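Local coordinates for design construct XXA_GVDQ (Synthetic construct, PDB 6NZ1), which is a de novo design that forms an all-helical homotrimer, probably made to explore how closely related sequences can adopt divergent folds, at residues E7-S12 against A44-A49. Numbering follows the deposited sequence.
Sequences EDLKYS and AQIVEA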
ATOM      1  N   GLU B   7      11.002  -3.996   5.101  1.00 23.58           N
ATOM      2  CA  GLU B   7      12.368  -4.469   4.916  1.00 22.45           C
ATOM      3  C   GLU B   7      12.377  -5.891   4.385  1.00 24.18           C
ATOM      4  O   GLU B   7      13.329  -6.289   3.708  1.00 24.40           O
ATOM      5  CB  GLU B   7      13.135  -4.405   6.230  1.00 25.38           C
ATOM      6  CG  GLU B   7      13.603  -3.017   6.598  1.00 25.65           C
ATOM      7  CD  GLU B   7      13.777  -2.832   8.099  1.00 29.92           C
ATOM      8  OE1 GLU B   7      14.226  -3.789   8.767  1.00 28.61           O
ATOM      9  OE2 GLU B   7      13.477  -1.725   8.611  1.00 28.23           O
ATOM     10  N   ASP B   8      11.334  -6.671   4.700  1.00 24.78           N
ATOM     11  CA  ASP B   8      11.163  -7.978   4.076  1.00 20.79           C
ATOM     12  C   ASP B   8      11.128  -7.829   2.568  1.00 23.81           C
ATOM     13  O   ASP B   8      11.705  -8.638   1.833  1.00 23.77           O
ATOM     14  CB  ASP B   8       9.878  -8.639   4.572  1.00 20.72           C
ATOM     15  CG  ASP B   8       9.801  -8.707   6.085  1.00 24.58           C
ATOM     16  OD1 ASP B   8      10.748  -8.247   6.740  1.00 27.89           O
ATOM     17  OD2 ASP B   8       8.801  -9.198   6.634  1.00 23.41           O
ATOM     18  N   LEU B   9      10.483  -6.769   2.091  1.00 22.89           N
ATOM     19  CA  LEU B   9      10.384  -6.548   0.661  1.00 23.65           C
ATOM     20  C   LEU B   9      11.734  -6.193   0.061  1.00 23.56           C
ATOM     21  O   LEU B   9      12.065  -6.652  -1.036  1.00 26.55           O
ATOM     22  CB  LEU B   9       9.381  -5.436   0.380  1.00 19.91           C
ATOM     23  CG  LEU B   9       7.930  -5.492   0.836  1.00 19.28           C
ATOM     24  CD1 LEU B   9       7.058  -4.686  -0.145  1.00 19.27           C
ATOM     25  CD2 LEU B   9       7.432  -6.838   0.951  1.00 19.55           C
ATOM     26  N   LYS B  10      12.516  -5.361   0.746  1.00 20.54           N
ATOM     27  CA  LYS B  10      13.821  -4.987   0.217  1.00 23.20           C
ATOM     28  C   LYS B  10      14.764  -6.172   0.203  1.00 24.82           C
ATOM     29  O   LYS B  10      15.570  -6.319  -0.717  1.00 25.99           O
ATOM     30  CB  LYS B  10      14.429  -3.856   1.037  1.00 24.30           C
ATOM     31  CG  LYS B  10      15.641  -3.215   0.390  1.00 24.18           C
ATOM     32  N   TYR B  11      14.694  -7.019   1.221  1.00 22.77           N
ATOM     33  CA  TYR B  11      15.569  -8.181   1.260  1.00 24.97           C
ATOM     34  C   TYR B  11      15.213  -9.198   0.182  1.00 24.74           C
ATOM     35  O   TYR B  11      16.103  -9.819  -0.407  1.00 23.15           O
ATOM     36  CB  TYR B  11      15.487  -8.818   2.635  1.00 24.73           C
ATOM     37  CG  TYR B  11      16.225  -8.069   3.708  1.00 26.93           C
ATOM     38  CD1 TYR B  11      17.467  -7.489   3.457  1.00 28.39           C
ATOM     39  CD2 TYR B  11      15.696  -7.962   4.982  1.00 27.58           C
ATOM     40  CE1 TYR B  11      18.162  -6.831   4.446  1.00 29.36           C
ATOM     41  CE2 TYR B  11      16.374  -7.300   5.973  1.00 30.47           C
ATOM     42  CZ  TYR B  11      17.605  -6.734   5.704  1.00 31.44           C
ATOM     43  OH  TYR B  11      18.273  -6.070   6.707  1.00 32.86           O
ATOM     44  N   SER B  12      13.918  -9.423  -0.055  1.00 27.23           N
ATOM     45  CA  SER B  12      13.513 -10.372  -1.080  1.00 24.03           C
ATOM     46  C   SER B  12      13.709  -9.809  -2.479  1.00 25.66           C
ATOM     47  O   SER B  12      13.963 -10.565  -3.423  1.00 23.21           O
ATOM     48  CB  SER B  12      12.063 -10.805  -0.854  1.00 27.80           C
ATOM     49  OG  SER B  12      11.149  -9.721  -0.874  1.00 31.81           O
ATOM     50  N   ALA B  44       4.518 -12.626  -2.606  1.00 25.13           N
ATOM     51  CA  ALA B  44       3.766 -12.964  -1.406  1.00 25.22           C
ATOM     52  C   ALA B  44       3.998 -11.943  -0.302  1.00 25.80           C
ATOM     53  O   ALA B  44       3.097 -11.674   0.501  1.00 25.31           O
ATOM     54  CB  ALA B  44       4.152 -14.360  -0.933  1.00 25.32           C
ATOM     55  N   GLN B  45       5.195 -11.365  -0.246  0.71 23.75           N
ATOM     56  CA  GLN B  45       5.476 -10.337   0.743  0.71 23.28           C
ATOM     57  C   GLN B  45       4.893  -8.990   0.337  0.71 23.10           C
ATOM     58  O   GLN B  45       4.465  -8.226   1.207  0.71 24.99           O
ATOM     59  CB  GLN B  45       6.983 -10.209   0.956  0.71 24.16           C
ATOM     60  CG  GLN B  45       7.637 -11.431   1.601  0.71 23.00           C
ATOM     61  CD  GLN B  45       7.228 -11.611   3.046  0.71 22.94           C
ATOM     62  OE1 GLN B  45       7.058 -10.633   3.771  0.71 21.11           O
ATOM     63  NE2 GLN B  45       7.075 -12.859   3.475  0.71 20.92           N
ATOM     64  N   ILE B  46       4.871  -8.684  -0.962  1.00 21.07           N
ATOM     65  CA  ILE B  46       4.218  -7.468  -1.443  1.00 24.80           C
ATOM     66  C   ILE B  46       2.734  -7.501  -1.102  1.00 27.24           C
ATOM     67  O   ILE B  46       2.164  -6.516  -0.621  1.00 29.09           O
ATOM     68  CB  ILE B  46       4.448  -7.310  -2.962  1.00 26.11           C
ATOM     69  CG1 ILE B  46       5.929  -7.024  -3.238  1.00 24.66           C
ATOM     70  CG2 ILE B  46       3.559  -6.222  -3.531  1.00 22.72           C
ATOM     71  CD1 ILE B  46       6.251  -6.647  -4.666  1.00 24.96           C
ATOM     72  N   VAL B  47       2.091  -8.642  -1.323  1.00 20.72           N
ATOM     73  CA  VAL B  47       0.683  -8.779  -0.979  1.00 22.10           C
ATOM     74  C   VAL B  47       0.462  -8.594   0.523  1.00 22.16           C
ATOM     75  O   VAL B  47      -0.491  -7.930   0.944  1.00 21.52           O
ATOM     76  CB  VAL B  47       0.173 -10.142  -1.483  1.00 20.74           C
ATOM     77  CG1 VAL B  47      -1.240 -10.418  -1.019  1.00 17.97           C
ATOM     78  CG2 VAL B  47       0.291 -10.189  -3.004  1.00 18.63           C
ATOM     79  N   GLU B  48       1.318  -9.183   1.358  1.00 22.77           N
ATOM     80  CA  GLU B  48       1.138  -9.026   2.797  1.00 26.86           C
ATOM     81  C   GLU B  48       1.210  -7.562   3.199  1.00 25.31           C
ATOM     82  O   GLU B  48       0.428  -7.098   4.034  1.00 25.69           O
ATOM     83  CB  GLU B  48       2.190  -9.822   3.564  1.00 32.59           C
ATOM     84  CG  GLU B  48       2.020 -11.317   3.513  1.00 37.21           C
ATOM     85  CD  GLU B  48       0.649 -11.777   3.950  1.00 39.89           C
ATOM     86  OE1 GLU B  48       0.491 -12.112   5.140  1.00 42.77           O
ATOM     87  OE2 GLU B  48      -0.268 -11.823   3.105  1.00 40.70           O
ATOM     88  N   ALA B  49       2.142  -6.819   2.615  1.00 18.41           N
ATOM     89  CA  ALA B  49       2.253  -5.406   2.925  1.00 17.88           C
ATOM     90  C   ALA B  49       0.986  -4.652   2.538  1.00 19.80           C
ATOM     91  O   ALA B  49       0.486  -3.826   3.313  1.00 18.89           O
ATOM     92  CB  ALA B  49       3.470  -4.814   2.220  1.00 17.87           C
TER
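L9 reaches from helix 6-25 onto the backbone of Q45 in the long helix 29-73. Its CB starts off to one side of the partner helix. A chi1 of -58° sets CG beside the L9 backbone N, and chi2 of -151° then turns both methyls toward helix 29-73. L9 CD2 sits over the Q45 peptide, 3.3 Å from Q45 O. The same L9 CD2 is 3.4 Å from Q45 CB. L9 CD1, the other branch, lies 4.0 Å from I46 CG1. On another side, L9 CD1 is 4.3 Å from A49 CB. The L9 and I46 side chains meet at about a right angle. The two helices form an antiparallel helical hairpin, with local axes 9.3 Å apart at closest approach. I46 packs on I46 of both other subunits, and L9 also packs on V47 of the second subunit, so the hairpin joins the trimer core here. With an alanine at L9 both methyls go, which is likely to open a gap over the Q45 peptide, beside I46 and A49, and against V47 of the second subunit. D8 OD2 accepts a hydrogen bond from M4 N, just before helix 6-25. In one of two Q45 conformers, OE1 is hydrogen-bonded to H3 ND1.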